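Local coordinates for ABC transporter substrate-binding protein (Rhizobium radiobacter, PDB 6TFS) that binds a glutamate conjugate of a hexose sugar, and probably delivers such opine-like solutes to an ABC transporter in the membrane, at residues His273-Ala278 with Ile455-Asn460; Ala248-Leu253 with Arg290-Val295; Gly329-Met334 with Gly357-Leu362. All coordinates share one frame; numbering follows the deposited sequence.

How the contacts relate
Followed from the N terminus, the chain first lays down strand 240-255 with residues 248-253, then passes through 273-278 at the start of helix 277-284. It comes back at 290-295 to close contact 2, the first loop. Residues 329-334 and 357-362 next pair in contact 3, a short loop lying wholly inside the long one that contact 1 completes when 455-460 arrives. Contacts 1 and 2 therefore cross, whereas contacts 2 and 3 follow in series. The first two meet in the mixed sheet, where strand 454-467 runs beside 240-255 and 289-291, and both touch the bound sugar conjugate. Contact 3 adds a two-stranded sheet, with Phe358 packing on Thr274.

Contact 1: residues His273-Ala278 with Ile455-Asn460; sequences HTVNAA and IPLTEN. With N7T ((2~{S})-2-[[(3~{S},4~{R},5~{R})-3,4,5,6-tetrakis(oxidanyl)-2-oxidanylidene-hexyl]amino]pentanedioic acid), chain C.
Val275 and Leu457 meet across this contact through one methyl each, a small example of how a helix-leading loop can be joined to a sheet without a hydrogen bond. From its CB, Val275 divides into two branches. CG1 turns to strand 454-467, where it reaches Leu457 CD2 at 3.6 Å and Ile455 CG2 at 3.8 Å; the side chains of Val275 and Leu457 cross at about a right angle. CG2 goes the other way, to Leu253 of strand 240-255. The Ile455 methyl is available because its CG2 stands anti to the backbone N, with CG1 (chi1 -56°) set beside that N.

Two residues on, at the first residue of the helix, Ala277 rests its CB against the carbonyl of Leu457, with 3.6 Å to Leu457 O. Its own carbonyl O is covered by a methyl, Thr458 CG2, at 3.5 Å. Farther along the strand, Asn460 ND2 donates a nearly straight bond (166°) to the ligand hydroxyl OAS, 3.2 Å away.

Asn276, as N-cap, bonds through OD1 to Gln279 N and starts helix 277-284 beside the sheet, while helix 340-353 covers both Val275, through Val353, and Leu457, through Ile349.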
loop_
_atom_site.group_PDB
_atom_site.type_symbol
_atom_site.label_atom_id
_atom_site.label_comp_id
_atom_site.label_asym_id
_atom_site.label_seq_id
_atom_site.Cartn_x
_atom_site.Cartn_y
_atom_site.Cartn_z
ATOM N N HIS A 273 -13.165 7.590 -21.848
ATOM C CA HIS A 273 -14.577 7.846 -22.129
ATOM C C HIS A 273 -15.459 6.571 -22.144
ATOM O O HIS A 273 -16.673 6.700 -22.233
ATOM C CB HIS A 273 -14.754 8.662 -23.430
ATOM C CG HIS A 273 -14.398 10.120 -23.321
ATOM N ND1 HIS A 273 -15.033 10.960 -22.416
ATOM C CD2 HIS A 273 -13.513 10.849 -24.037
ATOM C CE1 HIS A 273 -14.502 12.157 -22.593
ATOM N NE2 HIS A 273 -13.591 12.146 -23.563
ATOM N N THR A 274 -14.882 5.352 -22.054
ATOM C CA THR A 274 -15.725 4.139 -22.091
ATOM C C THR A 274 -15.571 3.295 -20.801
ATOM O O THR A 274 -16.082 2.179 -20.679
ATOM C CB THR A 274 -15.553 3.338 -23.395
ATOM O OG1 THR A 274 -16.556 2.318 -23.420
ATOM C CG2 THR A 274 -14.131 2.744 -23.574
ATOM N N VAL A 275 -14.900 3.864 -19.833
ATOM C CA VAL A 275 -14.777 3.296 -18.510
ATOM C C VAL A 275 -15.912 4.022 -17.729
ATOM O O VAL A 275 -16.206 5.173 -18.030
ATOM C CB VAL A 275 -13.340 3.607 -18.012
ATOM C CG1 VAL A 275 -13.303 4.108 -16.580
ATOM C CG2 VAL A 275 -12.410 2.420 -18.232
ATOM N N ASN A 276 -16.590 3.337 -16.801
ATOM C CA ASN A 276 -17.655 3.956 -16.012
ATOM C C ASN A 276 -17.437 3.662 -14.518
ATOM O O ASN A 276 -17.992 2.697 -13.985
ATOM C CB ASN A 276 -19.038 3.502 -16.499
ATOM C CG ASN A 276 -20.185 4.369 -16.033
ATOM O OD1 ASN A 276 -20.137 5.024 -14.984
ATOM N ND2 ASN A 276 -21.261 4.366 -16.799
ATOM N N ALA A 277 -16.624 4.500 -13.856
ATOM C CA ALA A 277 -16.274 4.355 -12.436
ATOM C C ALA A 277 -17.491 4.423 -11.504
ATOM O O ALA A 277 -17.544 3.659 -10.536
ATOM C CB ALA A 277 -15.230 5.383 -12.033
ATOM N N ALA A 278 -18.482 5.294 -11.822
ATOM C CA ALA A 278 -19.718 5.446 -11.039
ATOM C C ALA A 278 -20.525 4.132 -11.069
ATOM O O ALA A 278 -21.044 3.714 -10.036
ATOM C CB ALA A 278 -20.561 6.618 -11.570
ATOM N N ILE A 455 -6.259 6.352 -15.727
ATOM C CA ILE A 455 -7.702 6.492 -15.662
ATOM C C ILE A 455 -8.143 6.006 -14.285
ATOM O O ILE A 455 -7.989 4.819 -13.986
ATOM C CB ILE A 455 -8.436 5.738 -16.803
ATOM C CG1 ILE A 455 -7.927 6.176 -18.197
ATOM C CG2 ILE A 455 -9.967 5.883 -16.661
ATOM C CD1 ILE A 455 -8.269 5.192 -19.316
ATOM N N PRO A 456 -8.702 6.911 -13.450
ATOM C CA PRO A 456 -9.163 6.488 -12.121
ATOM C C PRO A 456 -10.441 5.665 -12.183
ATOM O O PRO A 456 -11.310 5.901 -13.018
ATOM C CB PRO A 456 -9.402 7.815 -11.389
ATOM C CG PRO A 456 -9.715 8.789 -12.449
ATOM C CD PRO A 456 -8.960 8.353 -13.682
ATOM N N LEU A 457 -10.539 4.687 -11.299
ATOM C CA LEU A 457 -11.734 3.861 -11.209
ATOM C C LEU A 457 -12.329 4.095 -9.841
ATOM O O LEU A 457 -12.674 5.232 -9.527
ATOM C CB LEU A 457 -11.404 2.384 -11.505
ATOM C CG LEU A 457 -10.615 2.161 -12.816
ATOM C CD1 LEU A 457 -9.990 0.815 -12.851
ATOM C CD2 LEU A 457 -11.473 2.408 -14.033
ATOM N N THR A 458 -12.394 3.071 -9.009
ATOM C CA THR A 458 -12.922 3.196 -7.663
ATOM C C THR A 458 -11.816 3.009 -6.653
ATOM O O THR A 458 -10.780 2.403 -6.937
ATOM C CB THR A 458 -14.002 2.128 -7.423
ATOM O OG1 THR A 458 -13.485 0.867 -7.869
ATOM C CG2 THR A 458 -15.312 2.451 -8.134
ATOM N N GLU A 459 -12.059 3.519 -5.462
ATOM C CA GLU A 459 -11.200 3.266 -4.328
ATOM C C GLU A 459 -12.015 2.359 -3.387
ATOM O O GLU A 459 -13.247 2.456 -3.343
ATOM C CB GLU A 459 -10.697 4.546 -3.648
ATOM C CG GLU A 459 -11.757 5.362 -2.935
ATOM C CD GLU A 459 -11.270 6.675 -2.356
ATOM O OE1 GLU A 459 -10.083 7.030 -2.543
ATOM O OE2 GLU A 459 -12.091 7.355 -1.707
ATOM N N ASN A 460 -11.341 1.448 -2.705
ATOM C CA ASN A 460 -12.033 0.533 -1.810
ATOM C C ASN A 460 -11.423 0.461 -0.453
ATOM O O ASN A 460 -10.210 0.279 -0.333
ATOM C CB ASN A 460 -12.149 -0.896 -2.394
ATOM C CG ASN A 460 -10.984 -1.357 -3.257
ATOM O OD1 ASN A 460 -11.077 -1.371 -4.487
ATOM N ND2 ASN A 460 -9.866 -1.724 -2.644
HETATM O OAN N7T C . -10.830 -4.576 -6.309
HETATM C CAM N7T C . -9.472 -4.230 -6.391
HETATM C CAL N7T C . -8.832 -4.560 -5.058
HETATM O OAT N7T C . -8.730 -5.960 -4.900
HETATM C CAK N7T C . -7.462 -3.877 -4.910
HETATM O OAS N7T C . -7.621 -2.474 -4.793
HETATM C CAJ N7T C . -6.684 -4.398 -3.708
HETATM O OAR N7T C . -7.344 -4.168 -2.497
HETATM C CAI N7T C . -5.333 -3.734 -3.493
HETATM O OAQ N7T C . -5.153 -2.512 -3.639
HETATM C CAH N7T C . -4.209 -4.653 -2.977
HETATM N N N7T C . -3.116 -3.898 -2.395
HETATM C CA N7T C . -2.021 -3.729 -3.335
HETATM C C N7T C . -1.471 -5.034 -3.862
HETATM O O N7T C . -1.237 -5.986 -3.101
HETATM C CB N7T C . -0.943 -2.885 -2.670
HETATM C CG N7T C . 0.160 -2.434 -3.673
HETATM C CD N7T C . 1.152 -1.449 -3.130
HETATM O OE1 N7T C . 2.022 -0.999 -3.907
HETATM O OE2 N7T C . 1.134 -1.058 -1.936
HETATM O OXT N7T C . -1.246 -5.144 -5.091
#

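Contact 2: residues Ala248-Leu253 with Arg290-Val295; sequences AELNLL and RAVPSV. With N7T ((2~{S})-2-[[(3~{S},4~{R},5~{R})-3,4,5,6-tetrakis(oxidanyl)-2-oxidanylidene-hexyl]amino]pentanedioic acid), chain C.
The carboxylate of Glu249 and the amide of Asn251 are the flat groups here, and both meet the ligand, on the binding face of strand 240-255 in this periplasmic-binding-protein fold. The ketone oxygen OAQ lies over one face of the carboxylate, 3.2 Å from Glu249 CD. From that same face the ligand amine N donates to Glu249 OE2 at 2.8 Å, and the hydroxyl OAR donates to Glu249 OE1 at 3.0 Å, also from this face and steeply tilted from the carboxylate plane. Extended beyond CG (chi2 174°), the side chain carries its two oxygens out to the amine and the hydroxyl. The amide is approached at its oxygen end: OAS donates to Asn251 OD1 at 2.7 Å, tilted slightly from the amide plane. At the other end, Asn251 ND2 is gripped by Asn460 OD1 and Thr458 O, which fixes the rotation of the amide and turns its oxygen to the sugar.

Shortening Glu249 to an alanine removes both oxygens, and the ligand amine and OAR would probably be left without these acceptors and the amine without a nearby negative charge.

The alternation of a beta strand sends Leu250 and Leu252 to the opposite side, against 290-295, without a hydrogen bond between the segments. Leu250 splits its methyls: the Leu250 and Val292 side chains cross obliquely, CD1 meeting Val292 CG2 at 3.7 Å, and CD2 lies over the backbone of Val295, 3.7 Å from its C. Helix 392-400 adds Tyr395 against both leucines, and Val295 O accepts a bond from Tyr400 OH. Leu252 touches main chain as well, its CD2 standing 3.8 Å from Val295 CA.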
loop_
_atom_site.group_PDB
_atom_site.type_symbol
_atom_site.label_atom_id
_atom_site.label_comp_id
_atom_site.label_asym_id
_atom_site.label_seq_id
_atom_site.Cartn_x
_atom_site.Cartn_y
_atom_site.Cartn_z
ATOM N N ALA A 248 -8.754 3.754 2.001
ATOM C CA ALA A 248 -9.307 3.188 0.788
ATOM C C ALA A 248 -8.171 3.062 -0.248
ATOM O O ALA A 248 -7.358 3.982 -0.400
ATOM C CB ALA A 248 -10.429 4.072 0.257
ATOM N N GLU A 249 -8.071 1.912 -0.914
ATOM C CA GLU A 249 -7.028 1.747 -1.928
ATOM C C GLU A 249 -7.587 2.134 -3.283
ATOM O O GLU A 249 -8.633 1.623 -3.680
ATOM C CB GLU A 249 -6.465 0.319 -1.937
ATOM C CG GLU A 249 -5.706 -0.020 -0.669
ATOM C CD GLU A 249 -5.278 -1.473 -0.637
ATOM O OE1 GLU A 249 -6.150 -2.342 -0.409
ATOM O OE2 GLU A 249 -4.083 -1.750 -0.877
ATOM N N LEU A 250 -6.912 3.059 -3.973
ATOM C CA LEU A 250 -7.363 3.523 -5.283
ATOM C C LEU A 250 -6.868 2.631 -6.439
ATOM O O LEU A 250 -5.674 2.365 -6.558
ATOM C CB LEU A 250 -6.975 4.998 -5.509
ATOM C CG LEU A 250 -7.278 5.594 -6.903
ATOM C CD1 LEU A 250 -8.789 5.598 -7.237
ATOM C CD2 LEU A 250 -6.683 6.969 -7.046
ATOM N N ASN A 251 -7.798 2.240 -7.309
ATOM C CA ASN A 251 -7.529 1.461 -8.508
ATOM C C ASN A 251 -7.538 2.371 -9.707
ATOM O O ASN A 251 -8.458 3.176 -9.872
ATOM C CB ASN A 251 -8.558 0.358 -8.698
ATOM C CG ASN A 251 -8.716 -0.537 -7.504
ATOM O OD1 ASN A 251 -7.865 -1.376 -7.233
ATOM N ND2 ASN A 251 -9.823 -0.435 -6.812
ATOM N N LEU A 252 -6.491 2.260 -10.532
ATOM C CA LEU A 252 -6.356 3.042 -11.758
ATOM C C LEU A 252 -5.875 2.154 -12.891
ATOM O O LEU A 252 -5.161 1.171 -12.652
ATOM C CB LEU A 252 -5.313 4.173 -11.592
ATOM C CG LEU A 252 -5.619 5.287 -10.577
ATOM C CD1 LEU A 252 -4.606 5.251 -9.441
ATOM C CD2 LEU A 252 -5.597 6.653 -11.256
ATOM N N LEU A 253 -6.227 2.532 -14.130
ATOM C CA LEU A 253 -5.667 1.923 -15.324
ATOM C C LEU A 253 -4.510 2.848 -15.721
ATOM O O LEU A 253 -4.755 3.964 -16.163
ATOM C CB LEU A 253 -6.683 1.808 -16.481
ATOM C CG LEU A 253 -7.793 0.770 -16.318
ATOM C CD1 LEU A 253 -8.925 1.044 -17.313
ATOM C CD2 LEU A 253 -7.253 -0.669 -16.440
ATOM N N ARG A 290 -16.067 3.796 -3.871
ATOM C CA ARG A 290 -16.440 5.102 -4.398
ATOM C C ARG A 290 -15.589 5.477 -5.609
ATOM O O ARG A 290 -14.381 5.228 -5.631
ATOM C CB ARG A 290 -16.470 6.214 -3.303
ATOM C CG ARG A 290 -15.148 6.884 -2.984
ATOM C CD ARG A 290 -15.247 8.017 -1.950
ATOM N NE ARG A 290 -15.499 9.364 -2.492
ATOM C CZ ARG A 290 -14.688 10.039 -3.310
ATOM N NH1 ARG A 290 -13.582 9.475 -3.777
ATOM N NH2 ARG A 290 -15.006 11.267 -3.707
ATOM N N ALA A 291 -16.235 6.066 -6.620
ATOM C CA ALA A 291 -15.573 6.583 -7.824
ATOM C C ALA A 291 -14.741 7.795 -7.359
ATOM O O ALA A 291 -15.165 8.517 -6.456
ATOM C CB ALA A 291 -16.616 7.018 -8.849
ATOM N N VAL A 292 -13.519 7.941 -7.872
ATOM C CA VAL A 292 -12.623 9.014 -7.437
ATOM C C VAL A 292 -12.440 10.040 -8.553
ATOM O O VAL A 292 -11.944 9.681 -9.616
ATOM C CB VAL A 292 -11.285 8.469 -6.873
ATOM C CG1 VAL A 292 -10.359 9.598 -6.423
ATOM C CG2 VAL A 292 -11.537 7.515 -5.719
ATOM N N PRO A 293 -12.809 11.325 -8.320
ATOM C CA PRO A 293 -12.683 12.338 -9.387
ATOM C C PRO A 293 -11.257 12.902 -9.598
ATOM O O PRO A 293 -11.105 14.031 -10.065
ATOM C CB PRO A 293 -13.703 13.404 -8.968
ATOM C CG PRO A 293 -13.704 13.336 -7.467
ATOM C CD PRO A 293 -13.440 11.894 -7.106
ATOM N N SER A 294 -10.216 12.097 -9.308
ATOM C CA SER A 294 -8.794 12.432 -9.518
ATOM C C SER A 294 -7.924 11.163 -9.579
ATOM O O SER A 294 -8.439 10.064 -9.407
ATOM C CB SER A 294 -8.272 13.402 -8.461
ATOM O OG SER A 294 -7.064 13.983 -8.923
ATOM N N VAL A 295 -6.602 11.330 -9.780
ATOM C CA VAL A 295 -5.622 10.245 -9.945
ATOM C C VAL A 295 -4.918 9.852 -8.629
ATOM O O VAL A 295 -3.980 9.064 -8.653
ATOM C CB VAL A 295 -4.613 10.559 -11.077
ATOM C CG1 VAL A 295 -5.296 10.473 -12.443
ATOM C CG2 VAL A 295 -3.938 11.921 -10.875
HETATM O OAN N7T C . -10.830 -4.576 -6.309
HETATM C CAM N7T C . -9.472 -4.230 -6.391
HETATM C CAL N7T C . -8.832 -4.560 -5.058
HETATM O OAT N7T C . -8.730 -5.960 -4.900
HETATM C CAK N7T C . -7.462 -3.877 -4.910
HETATM O OAS N7T C . -7.621 -2.474 -4.793
HETATM C CAJ N7T C . -6.684 -4.398 -3.708
HETATM O OAR N7T C . -7.344 -4.168 -2.497
HETATM C CAI N7T C . -5.333 -3.734 -3.493
HETATM O OAQ N7T C . -5.153 -2.512 -3.639
HETATM C CAH N7T C . -4.209 -4.653 -2.977
HETATM N N N7T C . -3.116 -3.898 -2.395
HETATM C CA N7T C . -2.021 -3.729 -3.335
HETATM C C N7T C . -1.471 -5.034 -3.862
HETATM O O N7T C . -1.237 -5.986 -3.101
HETATM C CB N7T C . -0.943 -2.885 -2.670
HETATM C CG N7T C . 0.160 -2.434 -3.673
HETATM C CD N7T C . 1.152 -1.449 -3.130
HETATM O OE1 N7T C . 2.022 -0.999 -3.907
HETATM O OE2 N7T C . 1.134 -1.058 -1.936
HETATM O OXT N7T C . -1.246 -5.144 -5.091
#

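Contact 3: residues Gly329-Met334 with Gly357-Leu362; sequences GVTVTM and GFTLNL. With SO4 (sulfate ion), chain E.
A beta-alpha-beta unit, made of strand 330-337, helix 340-353 and strand 358-365, brings these two parallel segments side by side, their axes 22° apart in direction. Five backbone bonds alternate across the pair: Val330 N to Gly357 O, Thr359 N to Val330 O, Val332 N to Thr359 O, Asn361 N to Val332 O, and Met334 N to Asn361 O, the last at 2.8 Å and 173°.

On the buried face, Val332 CG2 lies at the edge of the Phe358 ring, 4.0 Å from Phe358 CD2, while Val330 CG1 approaches Phe358 CE2 at a slant. Farther along, Leu360 CD1 rests on Met334 CB at 3.7 Å. The selenomethionine Met334 bends at chi3 (94°), which brings its CE to Leu362 CD2 at 3.7 Å.

The exposed face is polar. There a water bridges Thr333 OG1 and Asn361 ND2, and Thr333 OG1 also donates to a sulfate oxygen, O2, at 2.9 Å; the ion probably comes from the crystallisation liquor.

Gly357, at positive phi, is the C-prime residue of the Schellman motif that ends helix 340-353, so the chain leaves the helix and, right after Gly357, enters the second strand of the unit, as expected of a beta-alpha-beta crossover.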
loop_
_atom_site.group_PDB
_atom_site.type_symbol
_atom_site.label_atom_id
_atom_site.label_comp_id
_atom_site.label_asym_id
_atom_site.label_seq_id
_atom_site.Cartn_x
_atom_site.Cartn_y
_atom_site.Cartn_z
ATOM N N GLY A 329 -12.412 -0.414 -34.068
ATOM C CA GLY A 329 -11.940 -0.605 -32.702
ATOM C C GLY A 329 -10.481 -0.986 -32.548
ATOM O O GLY A 329 -9.732 -1.028 -33.524
ATOM N N VAL A 330 -10.082 -1.240 -31.291
ATOM C CA VAL A 330 -8.722 -1.571 -30.851
ATOM C C VAL A 330 -8.760 -2.819 -29.953
ATOM O O VAL A 330 -9.633 -2.929 -29.090
ATOM C CB VAL A 330 -8.124 -0.340 -30.074
ATOM C CG1 VAL A 330 -6.901 -0.710 -29.229
ATOM C CG2 VAL A 330 -7.775 0.798 -31.018
ATOM N N THR A 331 -7.777 -3.722 -30.122
ATOM C CA THR A 331 -7.580 -4.876 -29.246
ATOM C C THR A 331 -6.348 -4.593 -28.383
ATOM O O THR A 331 -5.319 -4.155 -28.899
ATOM C CB THR A 331 -7.512 -6.217 -30.008
ATOM O OG1 THR A 331 -8.746 -6.414 -30.692
ATOM C CG2 THR A 331 -7.280 -7.417 -29.068
ATOM N N VAL A 332 -6.483 -4.790 -27.061
ATOM C CA VAL A 332 -5.413 -4.593 -26.083
ATOM C C VAL A 332 -5.314 -5.847 -25.236
ATOM O O VAL A 332 -6.339 -6.356 -24.777
ATOM C CB VAL A 332 -5.626 -3.360 -25.140
ATOM C CG1 VAL A 332 -4.302 -2.935 -24.501
ATOM C CG2 VAL A 332 -6.279 -2.192 -25.856
ATOM N N THR A 333 -4.087 -6.314 -24.990
ATOM C CA THR A 333 -3.832 -7.464 -24.128
ATOM C C THR A 333 -3.201 -6.962 -22.850
ATOM O O THR A 333 -2.099 -6.427 -22.876
ATOM C CB THR A 333 -2.996 -8.553 -24.833
ATOM O OG1 THR A 333 -3.679 -8.962 -26.012
ATOM C CG2 THR A 333 -2.773 -9.774 -23.942
HETATM N N MSE A 334 -3.898 -7.131 -21.740
HETATM C CA MSE A 334 -3.405 -6.685 -20.443
HETATM C C MSE A 334 -3.019 -7.879 -19.557
HETATM O O MSE A 334 -3.807 -8.814 -19.392
HETATM C CB MSE A 334 -4.473 -5.789 -19.768
HETATM C CG MSE A 334 -4.090 -5.259 -18.390
HETATM SE SE MSE A 334 -5.439 -3.964 -17.680
HETATM C CE MSE A 334 -6.503 -5.237 -16.629
ATOM N N GLY A 357 -15.547 0.508 -28.182
ATOM C CA GLY A 357 -14.724 -0.086 -29.232
ATOM C C GLY A 357 -13.442 -0.786 -28.810
ATOM O O GLY A 357 -12.623 -1.124 -29.666
ATOM N N PHE A 358 -13.250 -1.030 -27.513
ATOM C CA PHE A 358 -12.050 -1.737 -27.048
ATOM C C PHE A 358 -12.315 -3.200 -26.761
ATOM O O PHE A 358 -13.216 -3.512 -25.984
ATOM C CB PHE A 358 -11.451 -1.077 -25.787
ATOM C CG PHE A 358 -10.768 0.241 -26.042
ATOM C CD1 PHE A 358 -11.498 1.432 -26.059
ATOM C CD2 PHE A 358 -9.402 0.295 -26.295
ATOM C CE1 PHE A 358 -10.870 2.653 -26.327
ATOM C CE2 PHE A 358 -8.774 1.524 -26.543
ATOM C CZ PHE A 358 -9.513 2.689 -26.554
ATOM N N THR A 359 -11.513 -4.097 -27.360
ATOM C CA THR A 359 -11.539 -5.522 -27.039
ATOM C C THR A 359 -10.364 -5.715 -26.090
ATOM O O THR A 359 -9.200 -5.701 -26.519
ATOM C CB THR A 359 -11.464 -6.438 -28.284
ATOM O OG1 THR A 359 -12.603 -6.201 -29.109
ATOM C CG2 THR A 359 -11.408 -7.947 -27.909
ATOM N N LEU A 360 -10.664 -5.818 -24.792
ATOM C CA LEU A 360 -9.640 -6.020 -23.780
ATOM C C LEU A 360 -9.465 -7.511 -23.472
ATOM O O LEU A 360 -10.383 -8.161 -22.966
ATOM C CB LEU A 360 -9.938 -5.199 -22.506
ATOM C CG LEU A 360 -8.961 -5.347 -21.322
ATOM C CD1 LEU A 360 -7.553 -4.821 -21.674
ATOM C CD2 LEU A 360 -9.508 -4.649 -20.075
ATOM N N ASN A 361 -8.293 -8.050 -23.808
ATOM C CA ASN A 361 -7.933 -9.433 -23.507
ATOM C C ASN A 361 -7.146 -9.449 -22.209
ATOM O O ASN A 361 -6.310 -8.567 -21.965
ATOM C CB ASN A 361 -7.165 -10.089 -24.658
ATOM C CG ASN A 361 -8.009 -10.298 -25.910
ATOM O OD1 ASN A 361 -9.241 -10.443 -25.874
ATOM N ND2 ASN A 361 -7.358 -10.334 -27.053
ATOM N N LEU A 362 -7.476 -10.397 -21.338
ATOM C CA LEU A 362 -6.831 -10.501 -20.037
ATOM C C LEU A 362 -5.965 -11.749 -19.946
ATOM O O LEU A 362 -6.451 -12.857 -20.179
ATOM C CB LEU A 362 -7.876 -10.442 -18.884
ATOM C CG LEU A 362 -8.859 -9.237 -18.904
ATOM C CD1 LEU A 362 -10.051 -9.470 -17.962
ATOM C CD2 LEU A 362 -8.140 -7.921 -18.564
HETATM S S SO4 E . -1.078 -6.415 -28.078
HETATM O O1 SO4 E . -0.006 -7.412 -28.016
HETATM O O2 SO4 E . -2.359 -7.054 -27.820
HETATM O O3 SO4 E . -0.866 -5.391 -27.050
HETATM O O4 SO4 E . -1.106 -5.799 -29.406
HETATM O O HOH W 1 -4.677 -11.484 -26.896
#